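Local coordinates for beta-galactosidase (Bacillus circulans, PDB 4MAD), which probably hydrolyses terminal non-reducing beta-D-galactose residues from beta-D-galactosides, as a family 35 glycoside hydrolase, at residues L156-N170 with I189-S201. Numbering follows the deposited sequence.
Sequences LSSNGGPIIALQIEN and IKKRVGNELLFTS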
ATOM      1  N   LEU A 156     -13.707 -12.118 -17.960  1.00 20.16           N
ATOM      2  CA  LEU A 156     -12.799 -12.321 -19.045  1.00 21.22           C
ATOM      3  C   LEU A 156     -13.416 -11.992 -20.401  1.00 21.65           C
ATOM      4  O   LEU A 156     -14.549 -12.235 -20.645  1.00 22.76           O
ATOM      5  CB  LEU A 156     -12.236 -13.730 -19.018  1.00 20.99           C
ATOM      6  CG  LEU A 156     -11.528 -14.167 -17.756  1.00 21.94           C
ATOM      7  CD1 LEU A 156     -11.349 -15.640 -17.767  1.00 23.93           C
ATOM      8  CD2 LEU A 156     -10.194 -13.478 -17.576  1.00 22.53           C
ATOM      9  N   SER A 157     -12.622 -11.447 -21.286  1.00 23.39           N
ATOM     10  CA  SER A 157     -13.115 -11.108 -22.579  1.00 25.67           C
ATOM     11  C   SER A 157     -13.644 -12.347 -23.292  1.00 27.60           C
ATOM     12  O   SER A 157     -14.600 -12.280 -24.001  1.00 27.28           O
ATOM     13  CB  SER A 157     -12.081 -10.419 -23.413  1.00 26.46           C
ATOM     14  OG  SER A 157     -11.006 -11.239 -23.686  1.00 35.35           O
ATOM     15  N   SER A 158     -13.033 -13.483 -23.018  1.00 28.25           N
ATOM     16  CA  SER A 158     -13.429 -14.756 -23.596  1.00 29.03           C
ATOM     17  C   SER A 158     -14.809 -15.195 -23.132  1.00 28.13           C
ATOM     18  O   SER A 158     -15.364 -16.124 -23.629  1.00 29.49           O
ATOM     19  CB  SER A 158     -12.383 -15.841 -23.418  1.00 28.90           C
ATOM     20  OG  SER A 158     -12.142 -16.118 -22.103  1.00 30.93           O
ATOM     21  N   ASN A 159     -15.310 -14.519 -22.129  1.00 25.76           N
ATOM     22  CA  ASN A 159     -16.617 -14.716 -21.616  1.00 28.52           C
ATOM     23  C   ASN A 159     -17.500 -13.487 -21.776  1.00 28.40           C
ATOM     24  O   ASN A 159     -18.524 -13.407 -21.201  1.00 28.86           O
ATOM     25  CB  ASN A 159     -16.549 -15.153 -20.165  1.00 29.93           C
ATOM     26  CG  ASN A 159     -15.969 -16.496 -20.023  1.00 30.54           C
ATOM     27  OD1 ASN A 159     -16.054 -17.292 -20.913  1.00 34.36           O
ATOM     28  ND2 ASN A 159     -15.336 -16.735 -18.944  1.00 32.96           N
ATOM     29  N   GLY A 160     -17.064 -12.548 -22.582  1.00 28.89           N
ATOM     30  CA  GLY A 160     -17.799 -11.338 -22.833  1.00 28.96           C
ATOM     31  C   GLY A 160     -17.538 -10.146 -21.942  1.00 29.73           C
ATOM     32  O   GLY A 160     -18.173  -9.152 -22.090  1.00 29.12           O
ATOM     33  N   GLY A 161     -16.597 -10.288 -21.016  1.00 27.77           N
ATOM     34  CA  GLY A 161     -16.222  -9.270 -20.059  1.00 24.51           C
ATOM     35  C   GLY A 161     -15.113  -8.389 -20.592  1.00 22.58           C
ATOM     36  O   GLY A 161     -14.651  -8.629 -21.649  1.00 21.45           O
ATOM     37  N   PRO A 162     -14.690  -7.407 -19.816  1.00 22.21           N
ATOM     38  CA  PRO A 162     -13.744  -6.401 -20.260  1.00 19.71           C
ATOM     39  C   PRO A 162     -12.275  -6.717 -20.087  1.00 19.57           C
ATOM     40  O   PRO A 162     -11.462  -5.962 -20.504  1.00 16.78           O
ATOM     41  CB  PRO A 162     -14.091  -5.233 -19.363  1.00 20.75           C
ATOM     42  CG  PRO A 162     -14.520  -5.809 -18.172  1.00 17.75           C
ATOM     43  CD  PRO A 162     -15.186  -7.082 -18.490  1.00 22.47           C
ATOM     44  N   ILE A 163     -11.979  -7.822 -19.459  1.00 18.07           N
ATOM     45  CA  ILE A 163     -10.594  -8.136 -19.184  1.00 19.29           C
ATOM     46  C   ILE A 163      -9.912  -8.786 -20.365  1.00 20.02           C
ATOM     47  O   ILE A 163     -10.109  -9.937 -20.629  1.00 23.26           O
ATOM     48  CB  ILE A 163     -10.453  -9.149 -18.038  1.00 17.45           C
ATOM     49  CG1 ILE A 163     -11.018  -8.643 -16.730  1.00 18.72           C
ATOM     50  CG2 ILE A 163      -9.055  -9.501 -17.861  1.00 22.52           C
ATOM     51  CD1 ILE A 163     -10.973  -9.611 -15.659  1.00 22.20           C
ATOM     52  N   ILE A 164      -9.089  -8.020 -21.034  1.00 19.37           N
ATOM     53  CA  ILE A 164      -8.348  -8.460 -22.202  1.00 20.06           C
ATOM     54  C   ILE A 164      -6.910  -9.006 -22.023  1.00 19.91           C
ATOM     55  O   ILE A 164      -6.406  -9.686 -22.852  1.00 21.01           O
ATOM     56  CB  ILE A 164      -8.336  -7.332 -23.253  1.00 20.25           C
ATOM     57  CG1 ILE A 164      -7.677  -6.119 -22.694  1.00 17.56           C
ATOM     58  CG2 ILE A 164      -9.698  -6.961 -23.614  1.00 21.83           C
ATOM     59  CD1 ILE A 164      -7.414  -5.123 -23.648  1.00 24.49           C
ATOM     60  N   ALA A 165      -6.275  -8.662 -20.926  1.00 18.99           N
ATOM     61  CA  ALA A 165      -4.949  -9.147 -20.656  1.00 19.02           C
ATOM     62  C   ALA A 165      -4.623  -9.282 -19.178  1.00 17.61           C
ATOM     63  O   ALA A 165      -5.154  -8.647 -18.364  1.00 16.47           O
ATOM     64  CB  ALA A 165      -3.966  -8.329 -21.306  1.00 20.58           C
ATOM     65  N   LEU A 166      -3.705 -10.155 -18.907  1.00 17.77           N
ATOM     66  CA  LEU A 166      -3.238 -10.319 -17.569  1.00 18.62           C
ATOM     67  C   LEU A 166      -1.722 -10.474 -17.460  1.00 18.70           C
ATOM     68  O   LEU A 166      -1.125 -11.082 -18.292  1.00 20.22           O
ATOM     69  CB  LEU A 166      -3.907 -11.521 -16.970  1.00 16.60           C
ATOM     70  CG  LEU A 166      -5.411 -11.548 -16.906  1.00 19.14           C
ATOM     71  CD1 LEU A 166      -5.921 -12.363 -18.030  1.00 23.43           C
ATOM     72  CD2 LEU A 166      -5.865 -12.124 -15.624  1.00 21.39           C
ATOM     73  N   GLN A 167      -1.153  -9.928 -16.398  1.00 17.01           N
ATOM     74  CA  GLN A 167       0.276 -10.032 -16.166  1.00 15.68           C
ATOM     75  C   GLN A 167       0.605 -11.236 -15.316  1.00 16.27           C
ATOM     76  O   GLN A 167      -0.093 -11.508 -14.428  1.00 16.41           O
ATOM     77  CB  GLN A 167       0.808  -8.814 -15.455  1.00 15.71           C
ATOM     78  CG  GLN A 167       2.290  -8.690 -15.507  1.00 17.34           C
ATOM     79  CD  GLN A 167       2.818  -7.496 -14.788  1.00 17.26           C
ATOM     80  OE1 GLN A 167       2.987  -7.528 -13.585  1.00 22.92           O
ATOM     81  NE2 GLN A 167       3.071  -6.444 -15.501  1.00 13.40           N
ATOM     82  N   ILE A 168       1.698 -11.899 -15.622  1.00 17.89           N
ATOM     83  CA  ILE A 168       2.095 -13.053 -14.899  1.00 18.95           C
ATOM     84  C   ILE A 168       2.885 -12.740 -13.676  1.00 24.18           C
ATOM     85  O   ILE A 168       2.404 -12.968 -12.644  1.00 31.27           O
ATOM     86  CB  ILE A 168       2.717 -14.131 -15.770  1.00 19.25           C
ATOM     87  CG1 ILE A 168       1.628 -14.702 -16.681  1.00 15.95           C
ATOM     88  CG2 ILE A 168       3.294 -15.187 -14.903  1.00 19.63           C
ATOM     89  CD1 ILE A 168       2.095 -15.394 -17.808  1.00 16.17           C
ATOM     90  N   GLU A 169       4.049 -12.196 -13.690  1.00 26.95           N
ATOM     91  CA  GLU A 169       4.408 -11.994 -12.250  1.00 23.84           C
ATOM     92  C   GLU A 169       4.406 -10.473 -12.239  1.00 19.81           C
ATOM     93  O   GLU A 169       3.728  -9.841 -12.927  1.00 17.26           O
ATOM     94  CB  GLU A 169       5.742 -12.641 -11.917  1.00 22.42           C
ATOM     95  CG  GLU A 169       5.814 -13.473 -10.679  1.00 22.23           C
ATOM     96  CD  GLU A 169       6.549 -12.767  -9.579  1.00 22.02           C
ATOM     97  OE1 GLU A 169       7.012 -11.661  -9.760  1.00 20.14           O
ATOM     98  OE2 GLU A 169       6.631 -13.330  -8.515  1.00 19.50           O
ATOM     99  N   ASN A 170       5.176  -9.950 -11.348  1.00 18.04           N
ATOM    100  CA  ASN A 170       5.683  -8.613 -11.535  1.00 18.26           C
ATOM    101  C   ASN A 170       7.128  -8.237 -11.441  1.00 18.26           C
ATOM    102  O   ASN A 170       7.738  -8.441 -10.448  1.00 16.60           O
ATOM    103  CB  ASN A 170       4.876  -7.894 -10.476  1.00 19.13           C
ATOM    104  CG  ASN A 170       4.964  -6.395 -10.600  1.00 21.39           C
ATOM    105  OD1 ASN A 170       4.306  -5.830 -11.392  1.00 22.86           O
ATOM    106  ND2 ASN A 170       5.810  -5.777  -9.833  1.00 22.48           N
ATOM    107  N   ILE A 189      -1.953 -19.695 -14.347  1.00 22.90           N
ATOM    108  CA  ILE A 189      -2.873 -18.664 -14.797  1.00 21.75           C
ATOM    109  C   ILE A 189      -3.600 -19.092 -16.072  1.00 24.56           C
ATOM    110  O   ILE A 189      -4.776 -18.868 -16.235  1.00 26.47           O
ATOM    111  CB  ILE A 189      -2.173 -17.307 -14.974  1.00 21.41           C
ATOM    112  CG1 ILE A 189      -1.791 -16.772 -13.614  1.00 20.81           C
ATOM    113  CG2 ILE A 189      -3.038 -16.319 -15.634  1.00 22.40           C
ATOM    114  CD1 ILE A 189      -0.874 -15.672 -13.639  1.00 24.50           C
ATOM    115  N   LYS A 190      -2.863 -19.731 -16.957  1.00 24.35           N
ATOM    116  CA  LYS A 190      -3.436 -20.058 -18.236  1.00 27.26           C
ATOM    117  C   LYS A 190      -4.634 -20.948 -18.065  1.00 26.61           C
ATOM    118  O   LYS A 190      -5.650 -20.721 -18.626  1.00 27.06           O
ATOM    119  CB  LYS A 190      -2.408 -20.706 -19.127  1.00 27.00           C
ATOM    120  CG  LYS A 190      -2.789 -20.894 -20.543  1.00 35.37           C
ATOM    121  CD  LYS A 190      -3.725 -19.837 -21.038  1.00 41.56           C
ATOM    122  CE  LYS A 190      -5.038 -20.396 -21.543  1.00 46.10           C
ATOM    123  NZ  LYS A 190      -4.830 -21.156 -22.786  1.00 47.08           N
ATOM    124  N   LYS A 191      -4.498 -21.925 -17.214  1.00 28.68           N
ATOM    125  CA  LYS A 191      -5.544 -22.897 -16.971  1.00 30.17           C
ATOM    126  C   LYS A 191      -6.785 -22.371 -16.336  1.00 29.12           C
ATOM    127  O   LYS A 191      -7.827 -22.946 -16.467  1.00 26.81           O
ATOM    128  CB  LYS A 191      -4.993 -24.099 -16.232  1.00 31.70           C
ATOM    129  CG  LYS A 191      -4.889 -23.970 -14.787  1.00 35.84           C
ATOM    130  CD  LYS A 191      -4.349 -25.249 -14.198  1.00 44.69           C
ATOM    131  CE  LYS A 191      -2.885 -25.408 -14.535  1.00 52.70           C
ATOM    132  NZ  LYS A 191      -2.421 -26.813 -14.468  1.00 55.31           N
ATOM    133  N   ARG A 192      -6.635 -21.290 -15.610  1.00 25.37           N
ATOM    134  CA  ARG A 192      -7.726 -20.623 -14.945  1.00 25.62           C
ATOM    135  C   ARG A 192      -8.384 -19.500 -15.753  1.00 24.29           C
ATOM    136  O   ARG A 192      -9.359 -18.968 -15.356  1.00 23.80           O
ATOM    137  CB  ARG A 192      -7.226 -20.062 -13.621  1.00 24.30           C
ATOM    138  CG  ARG A 192      -6.729 -21.103 -12.647  1.00 25.98           C
ATOM    139  CD  ARG A 192      -6.268 -20.478 -11.369  1.00 26.67           C
ATOM    140  NE  ARG A 192      -5.976 -21.407 -10.312  1.00 25.93           N
ATOM    141  CZ  ARG A 192      -4.823 -22.024 -10.170  1.00 32.69           C
ATOM    142  NH1 ARG A 192      -3.870 -21.867 -11.036  1.00 31.33           N
ATOM    143  NH2 ARG A 192      -4.622 -22.828  -9.164  1.00 33.39           N
ATOM    144  N   VAL A 193      -7.818 -19.169 -16.892  1.00 23.08           N
ATOM    145  CA  VAL A 193      -8.434 -18.200 -17.789  1.00 23.12           C
ATOM    146  C   VAL A 193      -8.881 -18.763 -19.131  1.00 26.01           C
ATOM    147  O   VAL A 193      -9.102 -19.934 -19.230  1.00 23.25           O
ATOM    148  CB  VAL A 193      -7.644 -16.895 -17.889  1.00 22.69           C
ATOM    149  CG1 VAL A 193      -7.354 -16.370 -16.517  1.00 21.90           C
ATOM    150  CG2 VAL A 193      -6.440 -17.059 -18.693  1.00 21.01           C
ATOM    151  N   GLY A 194      -9.019 -17.888 -20.126  1.00 26.25           N
ATOM    152  CA  GLY A 194      -9.352 -18.272 -21.478  1.00 27.00           C
ATOM    153  C   GLY A 194      -8.177 -17.984 -22.384  1.00 28.12           C
ATOM    154  O   GLY A 194      -7.070 -18.245 -22.057  1.00 26.80           O
ATOM    155  N   ASN A 195      -8.456 -17.375 -23.507  1.00 26.11           N
ATOM    156  CA  ASN A 195      -7.435 -17.019 -24.461  1.00 29.43           C
ATOM    157  C   ASN A 195      -6.929 -15.594 -24.330  1.00 25.91           C
ATOM    158  O   ASN A 195      -6.423 -15.079 -25.236  1.00 26.55           O
ATOM    159  CB  ASN A 195      -7.878 -17.273 -25.891  1.00 30.02           C
ATOM    160  CG  ASN A 195      -9.084 -16.517 -26.249  1.00 31.63           C
ATOM    161  OD1 ASN A 195      -9.472 -15.616 -25.583  1.00 31.39           O
ATOM    162  ND2 ASN A 195      -9.682 -16.879 -27.338  1.00 33.94           N
ATOM    163  N   GLU A 196      -7.067 -14.996 -23.179  1.00 23.80           N
ATOM    164  CA  GLU A 196      -6.622 -13.647 -22.962  1.00 23.06           C
ATOM    165  C   GLU A 196      -5.113 -13.566 -23.092  1.00 24.70           C
ATOM    166  O   GLU A 196      -4.455 -14.519 -22.904  1.00 22.51           O
ATOM    167  CB  GLU A 196      -7.057 -13.156 -21.588  1.00 24.51           C
ATOM    168  CG  GLU A 196      -8.516 -12.887 -21.434  1.00 26.42           C
ATOM    169  CD  GLU A 196      -9.377 -14.115 -21.369  1.00 28.93           C
ATOM    170  OE1 GLU A 196      -8.974 -15.119 -20.847  1.00 25.80           O
ATOM    171  OE2 GLU A 196     -10.461 -14.057 -21.883  1.00 29.83           O
ATOM    172  N   LEU A 197      -4.611 -12.415 -23.484  1.00 21.09           N
ATOM    173  CA  LEU A 197      -3.194 -12.248 -23.639  1.00 22.54           C
ATOM    174  C   LEU A 197      -2.496 -12.228 -22.265  1.00 21.80           C
ATOM    175  O   LEU A 197      -2.875 -11.505 -21.417  1.00 23.06           O
ATOM    176  CB  LEU A 197      -2.884 -10.970 -24.412  1.00 19.93           C
ATOM    177  CG  LEU A 197      -1.413 -10.672 -24.539  1.00 22.31           C
ATOM    178  CD1 LEU A 197      -0.634 -11.712 -25.196  1.00 29.52           C
ATOM    179  CD2 LEU A 197      -1.164  -9.415 -25.163  1.00 29.33           C
ATOM    180  N   LEU A 198      -1.475 -13.050 -22.105  1.00 20.24           N
ATOM    181  CA  LEU A 198      -0.663 -13.100 -20.905  1.00 19.00           C
ATOM    182  C   LEU A 198       0.666 -12.427 -21.139  1.00 17.36           C
ATOM    183  O   LEU A 198       1.208 -12.550 -22.164  1.00 20.85           O
ATOM    184  CB  LEU A 198      -0.385 -14.546 -20.505  1.00 21.55           C
ATOM    185  CG  LEU A 198      -1.557 -15.420 -20.118  1.00 20.29           C
ATOM    186  CD1 LEU A 198      -1.127 -16.716 -19.464  1.00 22.23           C
ATOM    187  CD2 LEU A 198      -2.508 -14.717 -19.289  1.00 18.12           C
ATOM    188  N   PHE A 199       1.174 -11.698 -20.190  1.00 15.97           N
ATOM    189  CA  PHE A 199       2.381 -10.969 -20.455  1.00 14.16           C
ATOM    190  C   PHE A 199       3.130 -10.768 -19.166  1.00 14.21           C
ATOM    191  O   PHE A 199       2.568 -10.906 -18.176  1.00 18.17           O
ATOM    192  CB  PHE A 199       2.055  -9.628 -21.105  1.00 15.63           C
ATOM    193  CG  PHE A 199       1.320  -8.707 -20.218  1.00 21.21           C
ATOM    194  CD1 PHE A 199       1.972  -7.889 -19.371  1.00 20.65           C
ATOM    195  CD2 PHE A 199      -0.054  -8.672 -20.209  1.00 21.73           C
ATOM    196  CE1 PHE A 199       1.277  -7.061 -18.543  1.00 17.76           C
ATOM    197  CE2 PHE A 199      -0.733  -7.815 -19.388  1.00 21.00           C
ATOM    198  CZ  PHE A 199      -0.085  -7.043 -18.566  1.00 16.32           C
ATOM    199  N   THR A 200       4.374 -10.348 -19.260  1.00 16.00           N
ATOM    200  CA  THR A 200       5.216  -9.985 -18.142  1.00 15.97           C
ATOM    201  C   THR A 200       5.687  -8.541 -18.297  1.00 18.35           C
ATOM    202  O   THR A 200       5.550  -7.960 -19.317  1.00 17.56           O
ATOM    203  CB  THR A 200       6.476 -10.871 -18.034  1.00 18.47           C
ATOM    204  OG1 THR A 200       7.174 -10.892 -19.256  1.00 18.98           O
ATOM    205  CG2 THR A 200       6.067 -12.302 -17.632  1.00 19.59           C
ATOM    206  N   SER A 201       6.221  -7.997 -17.222  1.00 16.99           N
ATOM    207  CA  SER A 201       6.877  -6.716 -17.293  1.00 15.61           C
ATOM    208  C   SER A 201       8.168  -6.761 -16.519  1.00 15.85           C
ATOM    209  O   SER A 201       8.274  -7.447 -15.582  1.00 18.86           O
ATOM    210  CB  SER A 201       5.969  -5.576 -16.815  1.00 16.80           C
ATOM    211  OG  SER A 201       5.704  -5.592 -15.439  1.00 21.96           O
TER
HETATM  212  O   HOH W   1       5.958  -9.704 -14.746  1.00 17.82           O
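The carboxylate of Glu196 meets Ser158 and draws together two loops of 156-170 and 189-201. Glu196 OE2 takes Ser158 OG at 2.7 Å on its syn lone pair, and accepts Ser158 N as well, at 2.9 Å. The other oxygen, OE1, turns back to its own loop and receives Gly194 N. A bend at chi2 (73°) folds the chain so that the acid lies across Leu156, whose CB packs against it, while CD1 of Leu156 reaches Val193 CB at 3.9 Å. With an alanine at this position, the Ser158 hydroxyl and N-H, and the Gly194 N-H, would probably be left without the carboxylate that accepts them, so that the two loops could drift apart.

From here the strands 163-167 and 197-201 run parallel, with Leu166 N bonded to Leu197 O, Phe199 N to Leu166 O, and Ile168 N to Phe199 O. On one side of this ladder, Gln167 CA lies over the centre of the Phe199 ring, 3.8 Å above its plane, and Ala165 CB meets the ring edge at CE2, 3.8 Å away; Met246 adds to this cluster. On the other, Ile168 CD1 packs on Leu198 CB at 3.8 Å, and CD1 of Ile189, from helix 179-192, touches Ile168 CG1 at an oblique angle.

Farther along, a water accepts from Ser201 N, and Asn170 comes close to Glu171 and Glu247, the predicted proton donor and nucleophile. Strand 163-167, helix 179-192 and strand 197-202 form a beta-alpha-beta unit of the (beta/alpha)8 barrel.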